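Rhamnosidase B (Bacillus sp., PDB 2OKX) hydrolyses alpha-L-rhamnosides, releasing terminal rhamnose, as a family 78 glycoside hydrolase, probably with inversion of anomeric configuration. Local coordinates at residues W67-F72 / L603-D609; V574-G578 / D616-W622. All coordinates share one frame; numbering follows the deposited sequence.

Overall arrangement
Along the chain the four segments alternate: 67-72, then 574-578, 603-609 and 616-622. Interaction 1 ties the start of strand 70-77, in the N-terminal rhamnosidase domain, to the turn that follows helix 595-603. Interaction 2 lies wholly within the helical glycosidase domain, pairing the residues that lead into helix 577-590 with the loop before helix 627-644. Both second segments belong to the one connection between helices 595-603 and 627-644, and the contact centres are about 11 Å apart. They meet at Trp67, whose indole also packs on Val618 and Pro619, and at Val604 against Val577. One inter-helix connection thus joins the beta domain to the helical domain and pairs with the segment leading into helix 577-590.

Interaction 1: residues W67-F72 / L603-D609; sequences WPKEQF and LVPGSAD
Trp67 drives its indole against the 3-10 turn that follows helix 595-603, docking a type I beta turn (Trp67 to Glu70) of the N-terminal beta domain onto the helical glycosidase domain. Its CG lies opposite the carbonyl carbon (chi1 -70°), which sends the ring toward the turn. There Trp67 NE1 gives a hydrogen bond of 2.9 Å to Leu603 O, lying in the ring plane and on a lone pair of the carbonyl; the N-H points nearly straight at the oxygen (163°), which also accepts from Gly606 N. Gly606 O sits over the centre of one indole face, and Trp67 CH2 touches Ser607 CB at 3.6 Å. Trp67 NE1 lies 3.5 Å from Gly606 CA, the ring packing directly on the glycine backbone. An alanine in place of Trp67 is likely to leave Leu603 O without its indole donor and open a gap above Gly606. Leu603 CD2 meets the edge of the Phe72 ring at CE2, 4.0 Å away. Ser607 OG donates to Val604 O within the turn and accepts from Leu615 N further along the loop. Lys69 bends at chi3 to bring its ammonium between two acceptors. Lys69 NZ bonds Gly606 O at 3.1 Å and makes a salt bridge of 2.7 Å to Asp609 OD2, approaching that oxygen on its anti side, 20° out of the carboxylate plane.

Interaction 2: residues V574-G578 / D616-W622; sequences VFWVG and DQVPSAW
Trp576 and Gln617 face each other in a single beta bridge, with CA atoms 4.2 Å apart. Two backbone bonds flank it: Val577 N to Asp616 O at 2.9 Å and Val618 N to Phe575 O at 3.2 Å. A water extends the link, accepting from Phe575 N and donating to Val618 O. Gln617 can be followed from CB to its amide. Its CB rests against Val574 CG1 at 3.6 Å and close to Phe575 O. Gln617 CG stands over the six-membered ring of Trp576, 3.6 Å from the centroid and almost on the ring normal, a CH-pi contact. The chain then bends at chi2 (79°) and turns the amide back into its own loop. There OE1 accepts from Ser620 OG, while NE2 donates to Asp616 OD2 and to Trp622 O, both near the amide plane. These three bonds fix the amide's rotation, and Ser620 OG in turn accepts from Trp622 N in an ST turn. The Trp576 ring reaches CH2 to Trp622 CZ3 at 3.5 Å, their planes nearly perpendicular (84°), and sets CZ3 beside the Asp616 carboxylate; its NE1 bonds Glu572, while Asp616 OD1 is held by Ser624. Beside the bridge, Phe575 CE2 packs on Val618 CG2. The Trp576 side chain lies about 3 Å from a glycerol, probably from the crystallisation liquor, which may mark a pocket. The single bridge joins two loops, one leading into helix 577-590 and one preceding helix 627-644, within the alpha-barrel of the six-hairpin glycosidase domain.

Interaction 1: residues W67-F72 / L603-D609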
loop_
_atom_site.group_PDB
_atom_site.type_symbol
_atom_site.label_atom_id
_atom_site.label_comp_id
_atom_site.label_asym_id
_atom_site.label_seq_id
_atom_site.Cartn_x
_atom_site.Cartn_y
_atom_site.Cartn_z
ATOM N N TRP A 67 12.237 -8.357 8.075
ATOM C CA TRP A 67 12.157 -9.801 7.890
ATOM C C TRP A 67 12.481 -10.156 9.344
ATOM O O TRP A 67 13.436 -9.620 9.912
ATOM C CB TRP A 67 13.285 -10.343 7.002
ATOM C CG TRP A 67 13.220 -9.981 5.551
ATOM C CD1 TRP A 67 13.996 -9.064 4.897
ATOM C CD2 TRP A 67 12.370 -10.568 4.558
ATOM N NE1 TRP A 67 13.684 -9.048 3.559
ATOM C CE2 TRP A 67 12.690 -9.960 3.322
ATOM C CE3 TRP A 67 11.368 -11.549 4.590
ATOM C CZ2 TRP A 67 12.046 -10.302 2.129
ATOM C CZ3 TRP A 67 10.728 -11.889 3.404
ATOM C CH2 TRP A 67 11.071 -11.265 2.188
ATOM N N PRO A 68 11.685 -11.026 9.978
ATOM C CA PRO A 68 11.984 -11.372 11.373
ATOM C C PRO A 68 13.445 -11.750 11.651
ATOM O O PRO A 68 13.943 -11.522 12.753
ATOM C CB PRO A 68 11.018 -12.515 11.647
ATOM C CG PRO A 68 9.810 -12.095 10.854
ATOM C CD PRO A 68 10.421 -11.641 9.539
ATOM N N LYS A 69 14.122 -12.311 10.652
ATOM C CA LYS A 69 15.519 -12.722 10.795
ATOM C C LYS A 69 16.418 -11.518 11.084
ATOM O O LYS A 69 17.488 -11.653 11.682
ATOM C CB LYS A 69 16.001 -13.420 9.517
ATOM C CG LYS A 69 16.181 -12.473 8.338
ATOM C CD LYS A 69 16.678 -13.178 7.080
ATOM C CE LYS A 69 15.578 -13.971 6.404
ATOM N NZ LYS A 69 16.005 -14.461 5.063
ATOM N N GLU A 70 15.982 -10.342 10.645
ATOM C CA GLU A 70 16.732 -9.112 10.868
ATOM C C GLU A 70 15.738 -8.041 11.303
ATOM O O GLU A 70 15.408 -7.122 10.545
ATOM C CB GLU A 70 17.468 -8.698 9.590
ATOM C CG GLU A 70 18.405 -9.780 9.059
ATOM C CD GLU A 70 19.290 -9.308 7.921
ATOM O OE1 GLU A 70 18.762 -8.770 6.927
ATOM O OE2 GLU A 70 20.524 -9.486 8.018
ATOM N N GLN A 71 15.262 -8.197 12.536
ATOM C CA GLN A 71 14.290 -7.306 13.160
ATOM C C GLN A 71 14.902 -5.937 13.461
ATOM O O GLN A 71 15.801 -5.819 14.294
ATOM C CB GLN A 71 13.781 -7.956 14.450
ATOM C CG GLN A 71 12.664 -7.223 15.173
ATOM C CD GLN A 71 11.374 -7.183 14.383
ATOM O OE1 GLN A 71 11.065 -8.106 13.632
ATOM N NE2 GLN A 71 10.603 -6.116 14.563
ATOM N N PHE A 72 14.402 -4.909 12.783
ATOM C CA PHE A 72 14.891 -3.542 12.953
ATOM C C PHE A 72 14.445 -2.897 14.266
ATOM O O PHE A 72 13.277 -2.987 14.651
ATOM C CB PHE A 72 14.414 -2.678 11.783
ATOM C CG PHE A 72 15.187 -2.889 10.511
ATOM C CD1 PHE A 72 16.446 -2.328 10.346
ATOM C CD2 PHE A 72 14.644 -3.634 9.467
ATOM C CE1 PHE A 72 17.161 -2.499 9.152
ATOM C CE2 PHE A 72 15.347 -3.813 8.273
ATOM C CZ PHE A 72 16.609 -3.241 8.117
ATOM N N LEU A 603 16.563 -4.635 1.223
ATOM C CA LEU A 603 15.539 -5.552 1.728
ATOM C C LEU A 603 15.196 -6.688 0.765
ATOM O O LEU A 603 14.809 -7.780 1.195
ATOM C CB LEU A 603 14.254 -4.784 2.067
ATOM C CG LEU A 603 14.222 -3.962 3.360
ATOM C CD1 LEU A 603 12.944 -3.122 3.419
ATOM C CD2 LEU A 603 14.291 -4.903 4.559
ATOM N N VAL A 604 15.348 -6.440 -0.532
ATOM C CA VAL A 604 15.005 -7.440 -1.538
ATOM C C VAL A 604 15.753 -8.773 -1.440
ATOM O O VAL A 604 15.134 -9.833 -1.509
ATOM C CB VAL A 604 15.168 -6.861 -2.965
ATOM C CG1 VAL A 604 14.804 -7.915 -4.006
ATOM C CG2 VAL A 604 14.268 -5.634 -3.123
ATOM N N PRO A 605 17.088 -8.743 -1.282
ATOM C CA PRO A 605 17.838 -10.002 -1.184
ATOM C C PRO A 605 17.420 -10.866 0.005
ATOM O O PRO A 605 17.753 -12.051 0.071
ATOM C CB PRO A 605 19.288 -9.533 -1.076
ATOM C CG PRO A 605 19.283 -8.265 -1.881
ATOM C CD PRO A 605 18.009 -7.597 -1.402
ATOM N N GLY A 606 16.694 -10.267 0.944
ATOM C CA GLY A 606 16.241 -11.001 2.112
ATOM C C GLY A 606 15.228 -12.080 1.767
ATOM O O GLY A 606 14.922 -12.936 2.598
ATOM N N SER A 607 14.703 -12.041 0.545
ATOM C CA SER A 607 13.725 -13.028 0.097
ATOM C C SER A 607 14.406 -14.192 -0.625
ATOM O O SER A 607 13.736 -15.066 -1.175
ATOM C CB SER A 607 12.706 -12.379 -0.844
ATOM O OG SER A 607 13.310 -12.005 -2.069
ATOM N N ALA A 608 15.737 -14.193 -0.626
ATOM C CA ALA A 608 16.511 -15.243 -1.284
ATOM C C ALA A 608 16.152 -16.638 -0.773
ATOM O O ALA A 608 16.106 -17.590 -1.553
ATOM C CB ALA A 608 18.004 -14.987 -1.095
ATOM N N ASP A 609 15.905 -16.763 0.530
ATOM C CA ASP A 609 15.545 -18.059 1.103
ATOM C C ASP A 609 14.247 -18.579 0.500
ATOM O O ASP A 609 14.078 -19.784 0.322
ATOM C CB ASP A 609 15.390 -17.968 2.626
ATOM C CG ASP A 609 16.711 -17.766 3.339
ATOM O OD1 ASP A 609 17.683 -18.476 3.006
ATOM O OD2 ASP A 609 16.775 -16.904 4.242
#

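Interaction 2: residues V574-G578 / D616-W622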
loop_
_atom_site.group_PDB
_atom_site.type_symbol
_atom_site.label_atom_id
_atom_site.label_comp_id
_atom_site.label_asym_id
_atom_site.label_seq_id
_atom_site.Cartn_x
_atom_site.Cartn_y
_atom_site.Cartn_z
ATOM N N VAL A 574 2.300 -1.175 0.628
ATOM C CA VAL A 574 3.297 -2.231 0.447
ATOM C C VAL A 574 4.500 -1.812 -0.393
ATOM O O VAL A 574 4.358 -1.106 -1.393
ATOM C CB VAL A 574 2.651 -3.469 -0.230
ATOM C CG1 VAL A 574 3.719 -4.503 -0.589
ATOM C CG2 VAL A 574 1.618 -4.089 0.701
ATOM N N PHE A 575 5.688 -2.254 0.013
ATOM C CA PHE A 575 6.881 -1.950 -0.752
ATOM C C PHE A 575 6.961 -2.916 -1.930
ATOM O O PHE A 575 7.461 -4.040 -1.801
ATOM C CB PHE A 575 8.143 -2.067 0.117
ATOM C CG PHE A 575 9.432 -2.127 -0.673
ATOM C CD1 PHE A 575 9.557 -1.469 -1.896
ATOM C CD2 PHE A 575 10.519 -2.850 -0.191
ATOM C CE1 PHE A 575 10.748 -1.534 -2.627
ATOM C CE2 PHE A 575 11.714 -2.921 -0.909
ATOM C CZ PHE A 575 11.827 -2.264 -2.131
ATOM N N TRP A 576 6.436 -2.482 -3.071
ATOM C CA TRP A 576 6.487 -3.284 -4.280
ATOM C C TRP A 576 7.767 -2.878 -4.997
ATOM O O TRP A 576 8.007 -1.697 -5.249
ATOM C CB TRP A 576 5.270 -3.018 -5.163
ATOM C CG TRP A 576 4.045 -3.787 -4.754
ATOM C CD1 TRP A 576 3.075 -3.396 -3.872
ATOM C CD2 TRP A 576 3.629 -5.056 -5.271
ATOM N NE1 TRP A 576 2.071 -4.341 -3.821
ATOM C CE2 TRP A 576 2.388 -5.367 -4.673
ATOM C CE3 TRP A 576 4.181 -5.957 -6.193
ATOM C CZ2 TRP A 576 1.687 -6.543 -4.968
ATOM C CZ3 TRP A 576 3.484 -7.128 -6.486
ATOM C CH2 TRP A 576 2.249 -7.408 -5.876
ATOM N N VAL A 577 8.590 -3.871 -5.312
ATOM C CA VAL A 577 9.877 -3.641 -5.951
ATOM C C VAL A 577 9.814 -2.933 -7.297
ATOM O O VAL A 577 10.538 -1.964 -7.525
ATOM C CB VAL A 577 10.628 -4.975 -6.104
ATOM C CG1 VAL A 577 12.003 -4.745 -6.724
ATOM C CG2 VAL A 577 10.757 -5.638 -4.736
ATOM N N GLY A 578 8.951 -3.408 -8.186
ATOM C CA GLY A 578 8.849 -2.787 -9.494
ATOM C C GLY A 578 8.539 -1.304 -9.428
ATOM O O GLY A 578 9.178 -0.495 -10.105
ATOM N N ASP A 616 8.404 -10.066 -5.394
ATOM C CA ASP A 616 8.007 -8.815 -6.030
ATOM C C ASP A 616 7.612 -7.710 -5.044
ATOM O O ASP A 616 7.446 -6.554 -5.434
ATOM C CB ASP A 616 6.894 -9.080 -7.058
ATOM C CG ASP A 616 5.792 -9.983 -6.524
ATOM O OD1 ASP A 616 5.154 -10.678 -7.346
ATOM O OD2 ASP A 616 5.555 -9.992 -5.298
ATOM N N GLN A 617 7.454 -8.076 -3.774
ATOM C CA GLN A 617 7.157 -7.126 -2.701
ATOM C C GLN A 617 7.754 -7.717 -1.423
ATOM O O GLN A 617 7.661 -8.924 -1.193
ATOM C CB GLN A 617 5.643 -6.849 -2.558
ATOM C CG GLN A 617 4.697 -7.956 -2.996
ATOM C CD GLN A 617 4.563 -9.060 -1.968
ATOM O OE1 GLN A 617 4.114 -8.827 -0.842
ATOM N NE2 GLN A 617 4.948 -10.270 -2.352
ATOM N N VAL A 618 8.398 -6.873 -0.617
ATOM C CA VAL A 618 9.060 -7.323 0.609
ATOM C C VAL A 618 9.052 -6.261 1.717
ATOM O O VAL A 618 8.804 -5.084 1.452
ATOM C CB VAL A 618 10.545 -7.669 0.325
ATOM C CG1 VAL A 618 10.647 -8.728 -0.763
ATOM C CG2 VAL A 618 11.299 -6.403 -0.102
ATOM N N PRO A 619 9.264 -6.674 2.982
ATOM C CA PRO A 619 9.446 -8.063 3.431
ATOM C C PRO A 619 8.016 -8.575 3.552
ATOM O O PRO A 619 7.206 -7.984 4.269
ATOM C CB PRO A 619 10.143 -7.902 4.779
ATOM C CG PRO A 619 9.546 -6.630 5.303
ATOM C CD PRO A 619 9.531 -5.729 4.083
ATOM N N SER A 620 7.700 -9.658 2.845
ATOM C CA SER A 620 6.327 -10.151 2.832
ATOM C C SER A 620 6.117 -11.650 2.992
ATOM O O SER A 620 7.011 -12.456 2.723
ATOM C CB SER A 620 5.659 -9.698 1.530
ATOM O OG SER A 620 4.379 -10.278 1.367
ATOM N N ALA A 621 4.907 -12.005 3.419
ATOM C CA ALA A 621 4.528 -13.399 3.606
ATOM C C ALA A 621 3.883 -13.936 2.332
ATOM O O ALA A 621 3.469 -15.092 2.283
ATOM C CB ALA A 621 3.569 -13.532 4.787
ATOM N N TRP A 622 3.771 -13.093 1.308
ATOM C CA TRP A 622 3.207 -13.544 0.038
ATOM C C TRP A 622 4.386 -13.899 -0.857
ATOM O O TRP A 622 5.069 -13.015 -1.374
ATOM C CB TRP A 622 2.358 -12.459 -0.644
ATOM C CG TRP A 622 1.829 -12.882 -2.013
ATOM C CD1 TRP A 622 1.708 -14.166 -2.485
ATOM C CD2 TRP A 622 1.316 -12.028 -3.052
ATOM N NE1 TRP A 622 1.154 -14.162 -3.744
ATOM C CE2 TRP A 622 0.903 -12.866 -4.117
ATOM C CE3 TRP A 622 1.165 -10.641 -3.186
ATOM C CZ2 TRP A 622 0.347 -12.359 -5.301
ATOM C CZ3 TRP A 622 0.609 -10.134 -4.364
ATOM C CH2 TRP A 622 0.208 -10.994 -5.405
HETATM O O HOH W 1 6.077 -4.341 2.257
#